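Local structure of uncharacterized protein (Bacteroides thetaiotaomicron, 4LB8) at residues E34-A39 against V121-F126; M64-E69 against H96-V101; F196-K201 against S207-T212; A215-R220 against K257-K262. The protein is of unknown function but belongs to the DUF4848 family and, made with a signal sequence, is probably exported, perhaps as a lipoprotein. All blocks are in the same frame, centred on the assembly; numbering follows the deposited sequence.

Contact 1. Residues E34-A39 against V121-F126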
loop_
_atom_site.group_PDB
_atom_site.type_symbol
_atom_site.label_atom_id
_atom_site.label_comp_id
_atom_site.label_asym_id
_atom_site.label_seq_id
_atom_site.Cartn_x
_atom_site.Cartn_y
_atom_site.Cartn_z
ATOM N N GLU A 34 4.386 -35.969 -21.801
ATOM C CA GLU A 34 5.821 -36.005 -21.513
ATOM C C GLU A 34 6.589 -35.056 -22.447
ATOM O O GLU A 34 7.415 -34.272 -21.968
ATOM C CB GLU A 34 6.332 -37.457 -21.619
ATOM C CG GLU A 34 7.817 -37.657 -21.357
ATOM C CD GLU A 34 8.458 -38.804 -22.119
ATOM O OE1 GLU A 34 8.079 -39.038 -23.291
ATOM O OE2 GLU A 34 9.375 -39.443 -21.555
ATOM N N SER A 35 6.257 -35.083 -23.752
ATOM C CA SER A 35 6.834 -34.212 -24.778
ATOM C C SER A 35 6.534 -32.750 -24.475
ATOM O O SER A 35 7.441 -31.920 -24.490
ATOM C CB SER A 35 6.303 -34.588 -26.160
ATOM O OG SER A 35 6.723 -35.902 -26.484
ATOM N N TYR A 36 5.269 -32.453 -24.152
ATOM C CA TYR A 36 4.780 -31.114 -23.842
ATOM C C TYR A 36 5.507 -30.549 -22.592
ATOM O O TYR A 36 6.101 -29.471 -22.677
ATOM C CB TYR A 36 3.226 -31.132 -23.680
ATOM C CG TYR A 36 2.693 -30.047 -22.777
ATOM C CD1 TYR A 36 2.727 -28.709 -23.165
ATOM C CD2 TYR A 36 2.250 -30.341 -21.493
ATOM C CE1 TYR A 36 2.331 -27.694 -22.300
ATOM C CE2 TYR A 36 1.848 -29.334 -20.622
ATOM C CZ TYR A 36 1.902 -28.011 -21.028
ATOM O OH TYR A 36 1.485 -27.023 -20.181
ATOM N N GLU A 37 5.495 -31.291 -21.465
ATOM C CA GLU A 37 6.114 -30.864 -20.208
ATOM C C GLU A 37 7.606 -30.651 -20.384
ATOM O O GLU A 37 8.134 -29.700 -19.823
ATOM C CB GLU A 37 5.817 -31.848 -19.067
ATOM C CG GLU A 37 4.435 -31.629 -18.459
ATOM C CD GLU A 37 3.893 -32.739 -17.576
ATOM O OE1 GLU A 37 4.339 -33.899 -17.739
ATOM O OE2 GLU A 37 2.965 -32.463 -16.778
ATOM N N ASN A 38 8.268 -31.500 -21.202
ATOM C CA ASN A 38 9.687 -31.379 -21.516
ATOM C C ASN A 38 9.957 -30.144 -22.348
ATOM O O ASN A 38 10.837 -29.365 -21.975
ATOM C CB ASN A 38 10.191 -32.621 -22.236
ATOM C CG ASN A 38 10.740 -33.637 -21.277
ATOM O OD1 ASN A 38 9.994 -34.375 -20.608
ATOM N ND2 ASN A 38 12.061 -33.624 -21.120
ATOM N N ALA A 39 9.195 -29.938 -23.456
ATOM C CA ALA A 39 9.336 -28.757 -24.319
ATOM C C ALA A 39 9.056 -27.457 -23.549
ATOM O O ALA A 39 9.732 -26.461 -23.785
ATOM C CB ALA A 39 8.408 -28.859 -25.506
ATOM N N VAL A 121 0.684 -19.454 -17.128
ATOM C CA VAL A 121 1.403 -18.403 -17.842
ATOM C C VAL A 121 2.457 -18.888 -18.858
ATOM O O VAL A 121 2.541 -18.313 -19.955
ATOM C CB VAL A 121 2.013 -17.347 -16.868
ATOM C CG1 VAL A 121 0.916 -16.563 -16.177
ATOM C CG2 VAL A 121 2.978 -17.957 -15.843
ATOM N N ALA A 122 3.272 -19.902 -18.497
ATOM C CA ALA A 122 4.358 -20.379 -19.369
ATOM C C ALA A 122 3.810 -21.032 -20.647
ATOM O O ALA A 122 4.521 -21.087 -21.625
ATOM C CB ALA A 122 5.286 -21.325 -18.624
ATOM N N ASN A 123 2.520 -21.387 -20.682
ATOM C CA ASN A 123 1.889 -21.958 -21.879
ATOM C C ASN A 123 1.803 -20.950 -23.052
ATOM O O ASN A 123 1.532 -21.372 -24.179
ATOM C CB ASN A 123 0.510 -22.499 -21.555
ATOM C CG ASN A 123 0.566 -23.855 -20.929
ATOM O OD1 ASN A 123 1.513 -24.592 -21.125
ATOM N ND2 ASN A 123 -0.458 -24.248 -20.189
ATOM N N GLU A 124 2.074 -19.643 -22.791
ATOM C CA GLU A 124 2.087 -18.548 -23.772
ATOM C C GLU A 124 3.025 -18.868 -24.960
ATOM O O GLU A 124 2.756 -18.444 -26.084
ATOM C CB GLU A 124 2.485 -17.209 -23.116
ATOM C CG GLU A 124 3.915 -17.122 -22.583
ATOM C CD GLU A 124 4.525 -15.734 -22.510
ATOM O OE1 GLU A 124 3.901 -14.774 -23.017
ATOM O OE2 GLU A 124 5.650 -15.613 -21.975
ATOM N N TYR A 125 4.089 -19.644 -24.712
ATOM C CA TYR A 125 5.042 -20.074 -25.729
ATOM C C TYR A 125 4.398 -20.977 -26.780
ATOM O O TYR A 125 4.861 -20.995 -27.912
ATOM C CB TYR A 125 6.212 -20.842 -25.074
ATOM C CG TYR A 125 6.977 -20.037 -24.048
ATOM C CD1 TYR A 125 7.654 -18.878 -24.409
ATOM C CD2 TYR A 125 7.087 -20.472 -22.733
ATOM C CE1 TYR A 125 8.320 -18.108 -23.459
ATOM C CE2 TYR A 125 7.787 -19.733 -21.783
ATOM C CZ TYR A 125 8.397 -18.547 -22.149
ATOM O OH TYR A 125 9.084 -17.810 -21.219
ATOM N N PHE A 126 3.366 -21.757 -26.414
ATOM C CA PHE A 126 2.831 -22.717 -27.360
ATOM C C PHE A 126 1.374 -22.457 -27.770
ATOM O O PHE A 126 1.017 -22.878 -28.872
ATOM C CB PHE A 126 2.983 -24.140 -26.811
ATOM C CG PHE A 126 4.357 -24.531 -26.299
ATOM C CD1 PHE A 126 5.470 -24.474 -27.126
ATOM C CD2 PHE A 126 4.521 -25.017 -25.007
ATOM C CE1 PHE A 126 6.738 -24.871 -26.660
ATOM C CE2 PHE A 126 5.782 -25.427 -24.549
ATOM C CZ PHE A 126 6.885 -25.340 -25.371
#
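Tyr36 reaches across from its helix to Asn123 with the hydroxyl leading, and the two side chains cross at about a right angle. Tyr36 OH donates to Asn123 OD1 at 2.6 Å. The approach is in the plane of the amide carbonyl and on a lone pair, with a C=O...donor angle of 120°. The ring and the amide planes are turned 44° apart, and OD1 sits at the ring's edge, not over its face. With chi1 at 153°, CG of Tyr36 lies anti to the backbone N, which carries the ring end across to the buried asparagine, although CB itself does not point at the 121-126 segment. The amide's other end is held too: Asn123 ND2 bonds to Asp142 OD2, so the flat group is gripped at both atoms and its rotation is fixed.

The contact joins helix 33-44 to a 3-10 segment, 121-125, in the long connection between helix 84-98 and strand 132-135. Just beyond that 3-10 turn comes Phe126, whose CB points toward the helix. Its CZ meets Ala39 in two places: 3.8 Å from CB, and 3.4 Å from the carbonyl O, which lies in the plane of the ring at its edge. One face of the same ring is covered by Tyr125 CB, 4.2 Å above the plane and over the centre. Tyr36 CE1 comes only within 4.4 Å of Phe126 CD2, a looser touch. Phe30 meets both rings edge-to-face. On the second subunit, His193 packs against Asn123, and Thr256 takes hydrogen bonds with Glu124 and Tyr125.

Contact 2. Residues M64-E69 against H96-V101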
loop_
_atom_site.group_PDB
_atom_site.type_symbol
_atom_site.label_atom_id
_atom_site.label_comp_id
_atom_site.label_asym_id
_atom_site.label_seq_id
_atom_site.Cartn_x
_atom_site.Cartn_y
_atom_site.Cartn_z
HETATM N N MSE A 64 3.049 -15.518 -27.037
HETATM C CA MSE A 64 4.281 -14.900 -26.585
HETATM C C MSE A 64 4.811 -13.886 -27.635
HETATM O O MSE A 64 5.166 -12.771 -27.253
HETATM C CB MSE A 64 5.335 -15.960 -26.267
HETATM C CG MSE A 64 6.522 -15.383 -25.520
HETATM SE SE MSE A 64 8.227 -15.374 -26.490
HETATM C CE MSE A 64 7.906 -14.465 -27.919
ATOM N N ILE A 65 4.853 -14.266 -28.944
ATOM C CA ILE A 65 5.333 -13.395 -30.038
ATOM C C ILE A 65 4.422 -12.167 -30.138
ATOM O O ILE A 65 4.923 -11.049 -30.304
ATOM C CB ILE A 65 5.473 -14.148 -31.409
ATOM C CG1 ILE A 65 6.363 -15.432 -31.318
ATOM C CG2 ILE A 65 5.881 -13.212 -32.575
ATOM C CD1 ILE A 65 7.932 -15.247 -31.131
ATOM N N LEU A 66 3.103 -12.368 -29.972
ATOM C CA LEU A 66 2.126 -11.280 -29.962
ATOM C C LEU A 66 2.379 -10.326 -28.780
ATOM O O LEU A 66 2.246 -9.130 -28.965
ATOM C CB LEU A 66 0.689 -11.838 -29.914
ATOM C CG LEU A 66 -0.418 -10.852 -30.262
ATOM C CD1 LEU A 66 -0.352 -10.444 -31.725
ATOM C CD2 LEU A 66 -1.771 -11.431 -29.912
HETATM N N MSE A 67 2.749 -10.842 -27.589
HETATM C CA MSE A 67 3.061 -10.060 -26.383
HETATM C C MSE A 67 4.315 -9.219 -26.624
HETATM O O MSE A 67 4.333 -8.041 -26.260
HETATM C CB MSE A 67 3.233 -10.973 -25.156
HETATM C CG MSE A 67 3.356 -10.215 -23.822
HETATM SE SE MSE A 67 1.817 -9.098 -23.392
HETATM C CE MSE A 67 0.757 -10.390 -22.356
ATOM N N GLN A 68 5.338 -9.794 -27.279
ATOM C CA GLN A 68 6.539 -9.049 -27.672
ATOM C C GLN A 68 6.126 -7.841 -28.539
ATOM O O GLN A 68 6.518 -6.705 -28.259
ATOM C CB GLN A 68 7.516 -9.942 -28.464
ATOM C CG GLN A 68 8.193 -11.036 -27.685
ATOM C CD GLN A 68 9.476 -10.590 -27.029
ATOM O OE1 GLN A 68 9.564 -10.520 -25.795
ATOM N NE2 GLN A 68 10.520 -10.333 -27.832
ATOM N N GLU A 69 5.301 -8.104 -29.570
ATOM C CA GLU A 69 4.791 -7.111 -30.509
ATOM C C GLU A 69 3.953 -6.043 -29.808
ATOM O O GLU A 69 4.139 -4.851 -30.070
ATOM C CB GLU A 69 3.942 -7.798 -31.584
ATOM C CG GLU A 69 4.734 -8.625 -32.576
ATOM C CD GLU A 69 3.904 -9.243 -33.686
ATOM O OE1 GLU A 69 2.681 -8.970 -33.748
ATOM O OE2 GLU A 69 4.484 -9.994 -34.505
ATOM N N HIS A 96 -8.308 -1.935 -28.984
ATOM C CA HIS A 96 -9.163 -2.654 -29.927
ATOM C C HIS A 96 -8.392 -3.810 -30.605
ATOM O O HIS A 96 -8.926 -4.919 -30.714
ATOM C CB HIS A 96 -9.745 -1.696 -30.987
ATOM C CG HIS A 96 -10.549 -2.404 -32.046
ATOM N ND1 HIS A 96 -11.881 -2.755 -31.836
ATOM C CD2 HIS A 96 -10.167 -2.869 -33.263
ATOM C CE1 HIS A 96 -12.264 -3.400 -32.931
ATOM N NE2 HIS A 96 -11.269 -3.499 -33.817
ATOM N N LYS A 97 -7.139 -3.545 -31.034
ATOM C CA LYS A 97 -6.247 -4.485 -31.707
ATOM C C LYS A 97 -5.903 -5.710 -30.833
ATOM O O LYS A 97 -5.993 -6.833 -31.329
ATOM C CB LYS A 97 -4.951 -3.768 -32.156
ATOM C CG LYS A 97 -3.984 -4.659 -32.947
ATOM C CD LYS A 97 -2.748 -3.922 -33.446
ATOM C CE LYS A 97 -1.833 -4.832 -34.245
ATOM N NZ LYS A 97 -0.606 -4.135 -34.728
ATOM N N TYR A 98 -5.513 -5.493 -29.553
ATOM C CA TYR A 98 -5.043 -6.535 -28.629
ATOM C C TYR A 98 -6.043 -6.991 -27.544
ATOM O O TYR A 98 -5.811 -8.027 -26.932
ATOM C CB TYR A 98 -3.757 -6.036 -27.923
ATOM C CG TYR A 98 -2.596 -5.864 -28.875
ATOM C CD1 TYR A 98 -1.910 -6.967 -29.375
ATOM C CD2 TYR A 98 -2.204 -4.598 -29.308
ATOM C CE1 TYR A 98 -0.873 -6.819 -30.300
ATOM C CE2 TYR A 98 -1.166 -4.437 -30.231
ATOM C CZ TYR A 98 -0.505 -5.552 -30.726
ATOM O OH TYR A 98 0.538 -5.411 -31.607
ATOM N N GLY A 99 -7.110 -6.225 -27.313
ATOM C CA GLY A 99 -8.112 -6.447 -26.271
ATOM C C GLY A 99 -8.969 -7.692 -26.309
ATOM O O GLY A 99 -9.788 -7.879 -25.407
ATOM N N ASP A 100 -8.783 -8.558 -27.318
ATOM C CA ASP A 100 -9.499 -9.821 -27.445
ATOM C C ASP A 100 -8.603 -10.997 -27.006
ATOM O O ASP A 100 -8.986 -11.729 -26.076
ATOM C CB ASP A 100 -10.034 -9.991 -28.864
ATOM C CG ASP A 100 -11.252 -9.113 -29.062
ATOM O OD1 ASP A 100 -11.079 -7.870 -29.184
ATOM O OD2 ASP A 100 -12.379 -9.638 -28.964
ATOM N N VAL A 101 -7.400 -11.152 -27.626
ATOM C CA VAL A 101 -6.419 -12.176 -27.229
ATOM C C VAL A 101 -5.941 -11.843 -25.790
ATOM O O VAL A 101 -5.845 -12.735 -24.931
ATOM C CB VAL A 101 -5.226 -12.262 -28.222
ATOM C CG1 VAL A 101 -4.258 -13.361 -27.827
ATOM C CG2 VAL A 101 -5.708 -12.481 -29.648
#
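Two successive helices, 63-80 and 84-98, form a helical hairpin, and this contact lies toward its open end, where the start of the first helix faces the last turn of the second and the loop that follows. Leu66 is the residue in the middle, and its two methyls go to different partners. CD1 lies 3.9 Å from Tyr98 CE1, at the edge of the ring and near its plane, while CD2 meets Val101 tip to tip, 3.8 Å from CG1. A chi1 of -165° carries the branch point CG out toward the second segment, and chi2 (67°) turns one methyl to each partner. One turn on, Glu69 comes near the tyrosine oxygen with the root of the residue, C at 3.9 Å and CB at 4.2 Å from Tyr98 OH. Lys97 CG lies over one face of the Tyr98 ring, 3.9 Å above the plane and offset toward the rim. With an alanine at Leu66 both methyls are gone, and Tyr98 CE1 and Val101 CG1 would probably be left with a gap beside them.

The polar end of the tyrosine is served from within the first helix, where Glu73 OE1 takes a hydrogen bond with Tyr98 OH and a salt bridge with Lys97 NZ. Glu69 OE1, 5.9 Å from Lys97 NZ, can add at most a long-range attraction. Apolar packing therefore carries the contact between the segments, while one carboxylate a turn further along holds the hydroxyl and probably offsets the charge of the lysine.

Contact 3. Residues F196-K201 against S207-T212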
loop_
_atom_site.group_PDB
_atom_site.type_symbol
_atom_site.label_atom_id
_atom_site.label_comp_id
_atom_site.label_asym_id
_atom_site.label_seq_id
_atom_site.Cartn_x
_atom_site.Cartn_y
_atom_site.Cartn_z
ATOM N N PHE A 196 -1.166 14.493 14.221
ATOM C CA PHE A 196 0.100 13.830 13.909
ATOM C C PHE A 196 0.065 12.535 14.659
ATOM O O PHE A 196 -0.161 12.548 15.872
ATOM C CB PHE A 196 1.306 14.680 14.317
ATOM C CG PHE A 196 1.553 15.961 13.560
ATOM C CD1 PHE A 196 0.920 17.141 13.932
ATOM C CD2 PHE A 196 2.500 16.016 12.543
ATOM C CE1 PHE A 196 1.186 18.343 13.263
ATOM C CE2 PHE A 196 2.770 17.229 11.874
ATOM C CZ PHE A 196 2.114 18.383 12.245
ATOM N N THR A 197 0.215 11.407 13.943
ATOM C CA THR A 197 0.110 10.071 14.541
ATOM C C THR A 197 1.322 9.167 14.226
ATOM O O THR A 197 1.947 9.293 13.170
ATOM C CB THR A 197 -1.198 9.367 14.089
ATOM O OG1 THR A 197 -1.297 9.419 12.670
ATOM C CG2 THR A 197 -2.455 9.964 14.717
ATOM N N SER A 198 1.641 8.257 15.157
ATOM C CA SER A 198 2.723 7.317 14.972
ATOM C C SER A 198 2.513 6.093 15.825
ATOM O O SER A 198 2.145 6.186 17.010
ATOM C CB SER A 198 4.086 7.945 15.255
ATOM O OG SER A 198 4.413 7.955 16.635
ATOM N N GLN A 199 2.764 4.938 15.211
ATOM C CA GLN A 199 2.643 3.640 15.847
ATOM C C GLN A 199 3.826 2.747 15.483
ATOM O O GLN A 199 4.471 2.960 14.457
ATOM C CB GLN A 199 1.326 2.967 15.447
ATOM C CG GLN A 199 0.075 3.673 15.960
ATOM C CD GLN A 199 -1.154 2.825 15.745
ATOM O OE1 GLN A 199 -1.488 2.442 14.623
ATOM N NE2 GLN A 199 -1.835 2.475 16.822
ATOM N N LYS A 200 4.120 1.772 16.355
ATOM C CA LYS A 200 5.147 0.746 16.192
ATOM C C LYS A 200 4.473 -0.610 16.338
ATOM O O LYS A 200 3.552 -0.749 17.155
ATOM C CB LYS A 200 6.331 0.906 17.192
ATOM C CG LYS A 200 5.924 1.133 18.655
ATOM C CD LYS A 200 5.945 -0.117 19.518
ATOM C CE LYS A 200 4.847 -0.099 20.557
ATOM N NZ LYS A 200 4.267 -1.461 20.763
ATOM N N LYS A 201 4.922 -1.602 15.558
ATOM C CA LYS A 201 4.377 -2.947 15.613
ATOM C C LYS A 201 5.132 -3.741 16.685
ATOM O O LYS A 201 6.355 -3.847 16.629
ATOM C CB LYS A 201 4.483 -3.616 14.226
ATOM C CG LYS A 201 3.437 -4.679 13.897
ATOM C CD LYS A 201 3.810 -5.400 12.590
ATOM C CE LYS A 201 2.909 -6.567 12.214
ATOM N NZ LYS A 201 1.636 -6.138 11.553
ATOM N N SER A 207 0.612 -0.154 18.451
ATOM C CA SER A 207 0.459 0.645 19.647
ATOM C C SER A 207 1.204 1.952 19.427
ATOM O O SER A 207 2.123 1.989 18.621
ATOM C CB SER A 207 1.025 -0.139 20.823
ATOM O OG SER A 207 1.146 0.614 22.011
ATOM N N ARG A 208 0.805 3.027 20.105
ATOM C CA ARG A 208 1.449 4.333 19.965
ATOM C C ARG A 208 2.837 4.382 20.631
ATOM O O ARG A 208 3.073 3.726 21.652
ATOM C CB ARG A 208 0.547 5.433 20.548
ATOM C CG ARG A 208 -0.299 6.077 19.482
ATOM C CD ARG A 208 -1.436 6.863 20.050
ATOM N NE ARG A 208 -2.565 6.863 19.118
ATOM C CZ ARG A 208 -3.830 6.654 19.469
ATOM N NH1 ARG A 208 -4.144 6.399 20.733
ATOM N NH2 ARG A 208 -4.787 6.677 18.558
ATOM N N TYR A 209 3.747 5.170 20.045
ATOM C CA TYR A 209 5.110 5.351 20.555
ATOM C C TYR A 209 5.597 6.759 20.195
ATOM O O TYR A 209 5.138 7.320 19.201
ATOM C CB TYR A 209 6.053 4.252 20.003
ATOM C CG TYR A 209 6.702 4.577 18.668
ATOM C CD1 TYR A 209 5.943 4.672 17.499
ATOM C CD2 TYR A 209 8.075 4.789 18.573
ATOM C CE1 TYR A 209 6.534 5.000 16.274
ATOM C CE2 TYR A 209 8.674 5.129 17.358
ATOM C CZ TYR A 209 7.900 5.230 16.209
ATOM O OH TYR A 209 8.495 5.561 15.009
ATOM N N SER A 210 6.533 7.307 20.961
ATOM C CA SER A 210 7.076 8.644 20.708
ATOM C C SER A 210 7.995 8.691 19.486
ATOM O O SER A 210 8.768 7.767 19.289
ATOM C CB SER A 210 7.835 9.144 21.931
ATOM O OG SER A 210 6.972 9.281 23.049
ATOM N N THR A 211 7.921 9.773 18.675
ATOM C CA THR A 211 8.780 9.976 17.491
ATOM C C THR A 211 8.973 11.481 17.189
ATOM O O THR A 211 8.390 12.339 17.862
ATOM C CB THR A 211 8.204 9.228 16.248
ATOM O OG1 THR A 211 9.235 9.066 15.270
ATOM C CG2 THR A 211 7.032 9.954 15.601
ATOM N N THR A 212 9.786 11.788 16.172
ATOM C CA THR A 212 9.998 13.136 15.656
ATOM C C THR A 212 9.245 13.191 14.331
ATOM O O THR A 212 9.437 12.292 13.521
ATOM C CB THR A 212 11.501 13.430 15.519
ATOM O OG1 THR A 212 12.036 13.660 16.825
ATOM C CG2 THR A 212 11.783 14.640 14.651
#
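Lys200 and Tyr209 both place CG between the backbone N and the carbonyl carbon, with chi1 of 48° and 88°, which brings the lysine across the tyrosine at a slant. Lys200 CB sits over one face of the Tyr209 ring, 4.1 Å from its centroid, in a CH-pi contact, and Lys200 CG comes 3.4 Å from Tyr209 CB. The lysine chain then bends back along the neighbouring strand until NZ is 3.5 Å from Ser207 CB. An alanine in place of Lys200 would keep the carbon over the ring but would probably cost Tyr209 CB and Ser207 CB the lysine chain that lies against them.

Two backbone bonds tie Lys200 to Ser207: Lys200 N to Ser207 O at 3.0 Å, and Ser207 N to Lys200 O at 3.3 Å. Next to them Gln199 and Arg208 form a non-hydrogen-bonded pair, their CA atoms 4.3 Å apart, with diverging side chains. Arg208 CA also makes a CA-H...O contact with Ser198 O at 3.6 Å. Arg208 reaches the second subunit, with a salt bridge to its Asp71 and a hydrogen bond to its Pro114 O, while Gln199 hydrogen-bonds to Lys180 of its own chain and to Asp111 of the second subunit. This is the pairing of an antiparallel beta hairpin, strands 191-201 and 206-208, whose second arm soon peels away.

Contact 4. Residues A215-R220 against K257-K262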
loop_
_atom_site.group_PDB
_atom_site.type_symbol
_atom_site.label_atom_id
_atom_site.label_comp_id
_atom_site.label_asym_id
_atom_site.label_seq_id
_atom_site.Cartn_x
_atom_site.Cartn_y
_atom_site.Cartn_z
ATOM N N ALA A 215 7.290 17.259 8.154
ATOM C CA ALA A 215 6.297 17.600 7.160
ATOM C C ALA A 215 6.823 18.670 6.233
ATOM O O ALA A 215 7.729 19.433 6.591
ATOM C CB ALA A 215 5.016 18.071 7.841
ATOM N N LYS A 216 6.274 18.667 5.022
ATOM C CA LYS A 216 6.475 19.600 3.927
ATOM C C LYS A 216 5.075 20.068 3.510
ATOM O O LYS A 216 4.261 19.291 3.003
ATOM C CB LYS A 216 7.244 18.932 2.780
ATOM C CG LYS A 216 8.753 19.125 2.857
ATOM C CD LYS A 216 9.505 18.252 1.833
ATOM C CE LYS A 216 9.526 18.826 0.423
ATOM N NZ LYS A 216 9.723 17.769 -0.614
ATOM N N VAL A 217 4.774 21.316 3.809
ATOM C CA VAL A 217 3.454 21.915 3.614
ATOM C C VAL A 217 3.531 23.007 2.539
ATOM O O VAL A 217 4.406 23.880 2.597
ATOM C CB VAL A 217 2.977 22.486 4.990
ATOM C CG1 VAL A 217 1.598 23.147 4.901
ATOM C CG2 VAL A 217 3.015 21.423 6.090
ATOM N N ASN A 218 2.630 22.956 1.555
ATOM C CA ASN A 218 2.557 24.010 0.530
ATOM C C ASN A 218 1.093 24.312 0.307
ATOM O O ASN A 218 0.435 23.574 -0.432
ATOM C CB ASN A 218 3.276 23.622 -0.771
ATOM C CG ASN A 218 3.361 24.740 -1.784
ATOM O OD1 ASN A 218 3.170 25.924 -1.493
ATOM N ND2 ASN A 218 3.641 24.382 -3.010
ATOM N N LEU A 219 0.574 25.346 0.987
ATOM C CA LEU A 219 -0.854 25.661 0.936
ATOM C C LEU A 219 -1.166 27.082 0.517
ATOM O O LEU A 219 -0.470 28.015 0.914
ATOM C CB LEU A 219 -1.527 25.413 2.310
ATOM C CG LEU A 219 -1.448 24.009 2.911
ATOM C CD1 LEU A 219 -2.117 23.967 4.287
ATOM C CD2 LEU A 219 -2.050 22.983 1.994
ATOM N N ARG A 220 -2.272 27.234 -0.235
ATOM C CA ARG A 220 -2.807 28.525 -0.682
ATOM C C ARG A 220 -3.925 28.964 0.253
ATOM O O ARG A 220 -4.697 28.122 0.707
ATOM C CB ARG A 220 -3.316 28.453 -2.130
ATOM C CG ARG A 220 -2.255 28.813 -3.162
ATOM C CD ARG A 220 -2.505 28.179 -4.528
ATOM N NE ARG A 220 -3.192 26.871 -4.505
ATOM C CZ ARG A 220 -2.604 25.676 -4.388
ATOM N NH1 ARG A 220 -1.288 25.587 -4.215
ATOM N NH2 ARG A 220 -3.332 24.565 -4.413
ATOM N N LYS A 257 -2.966 19.490 17.177
ATOM C CA LYS A 257 -2.518 20.874 17.044
ATOM C C LYS A 257 -3.476 21.729 16.232
ATOM O O LYS A 257 -4.111 21.250 15.307
ATOM C CB LYS A 257 -1.143 20.899 16.309
ATOM C CG LYS A 257 0.073 20.426 17.094
ATOM C CD LYS A 257 0.797 21.585 17.786
ATOM C CE LYS A 257 2.101 21.137 18.393
ATOM N NZ LYS A 257 2.425 21.854 19.655
ATOM N N VAL A 258 -3.517 23.008 16.536
ATOM C CA VAL A 258 -4.118 24.023 15.691
ATOM C C VAL A 258 -3.050 24.151 14.617
ATOM O O VAL A 258 -1.899 24.471 14.942
ATOM C CB VAL A 258 -4.397 25.354 16.443
ATOM C CG1 VAL A 258 -4.742 26.473 15.465
ATOM C CG2 VAL A 258 -5.496 25.189 17.468
ATOM N N PHE A 259 -3.373 23.771 13.392
ATOM C CA PHE A 259 -2.402 23.781 12.308
ATOM C C PHE A 259 -2.240 25.195 11.719
ATOM O O PHE A 259 -1.149 25.592 11.346
ATOM C CB PHE A 259 -2.850 22.769 11.242
ATOM C CG PHE A 259 -1.836 22.437 10.183
ATOM C CD1 PHE A 259 -0.670 21.749 10.503
ATOM C CD2 PHE A 259 -2.074 22.753 8.849
ATOM C CE1 PHE A 259 0.260 21.419 9.513
ATOM C CE2 PHE A 259 -1.155 22.395 7.848
ATOM C CZ PHE A 259 0.009 21.741 8.187
ATOM N N GLY A 260 -3.336 25.921 11.632
ATOM C CA GLY A 260 -3.383 27.266 11.103
ATOM C C GLY A 260 -4.807 27.732 10.954
ATOM O O GLY A 260 -5.711 27.191 11.591
ATOM N N ARG A 261 -5.002 28.750 10.121
ATOM C CA ARG A 261 -6.310 29.303 9.778
ATOM C C ARG A 261 -6.418 29.519 8.291
ATOM O O ARG A 261 -5.399 29.725 7.626
ATOM C CB ARG A 261 -6.537 30.668 10.456
ATOM C CG ARG A 261 -6.906 30.648 11.917
ATOM C CD ARG A 261 -7.363 32.016 12.403
ATOM N NE ARG A 261 -6.346 33.065 12.243
ATOM C CZ ARG A 261 -6.410 34.266 12.815
ATOM N NH1 ARG A 261 -7.413 34.568 13.630
ATOM N NH2 ARG A 261 -5.455 35.162 12.602
ATOM N N LYS A 262 -7.654 29.579 7.786
ATOM C CA LYS A 262 -7.961 29.944 6.412
ATOM C C LYS A 262 -8.005 31.494 6.271
ATOM O O LYS A 262 -8.638 32.193 7.081
ATOM C CB LYS A 262 -9.302 29.344 5.988
ATOM C CG LYS A 262 -9.302 27.832 5.811
ATOM C CD LYS A 262 -10.704 27.327 5.504
ATOM C CE LYS A 262 -11.250 27.875 4.207
ATOM N NZ LYS A 262 -12.617 27.383 3.926
#
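Apolar contact between Phe259 and the two residues Val217 and Leu219 is what joins these strands. The phenyl ring offers its edge, near its plane, to both. Val217 comes at it from the opposite direction and sets both methyls against the CZ end of the ring edge, CG2 at 3.7 Å and CG1 at 3.9 Å from CZ, both displaced to one side of the ring plane, whereas Leu219 CD1 lies 4.0 Å from CE2. On the aromatic side, a chi1 of -168° stretches the ring out from its strand to meet them. Ile192, Ala194 and Ile246 pack on the same side chain, and Phe222 meets it ring to ring.

Hydrogen bonding runs within the two sheets instead. The backbones are well apart, Val217 CA to Phe259 CA being 10.6 Å. Segment 215-220, on strand 213-220, pairs with Phe244 and Thr270 on its two neighbours, and Phe259 and Gly260 together face Ile192 in a classic beta bulge. A PEG, probably from the crystallisation liquor, bonds to Val258 O. Between these two segments the sheets meet through apolar side chains, too far apart for backbone bonding, an arrangement consistent with the interior of a beta sandwich.

Overall arrangement
The four contacts fall into two well-separated groups on opposite sides of the chain's centre. Contacts 1 and 2 belong to the N-terminal, largely helical part and touch directly: Glu124 O of contact 1 is 3.1 Å from Met64 N of contact 2, a probable hydrogen bond. Contacts 3 and 4 lie in the C-terminal beta part, with centres about 21 Å apart, linked through strands 191-201 and 254-262, neighbours in one sheet. Centres of contacts 1 and 4 are about 59 Å apart. The second subunit touches all four: residues of its beta part pack on contacts 1 and 2, and residues of its N-terminal part on contacts 3 and 4. The bound PEG lies about 4 Å from the Phe259 side chain of contact 4.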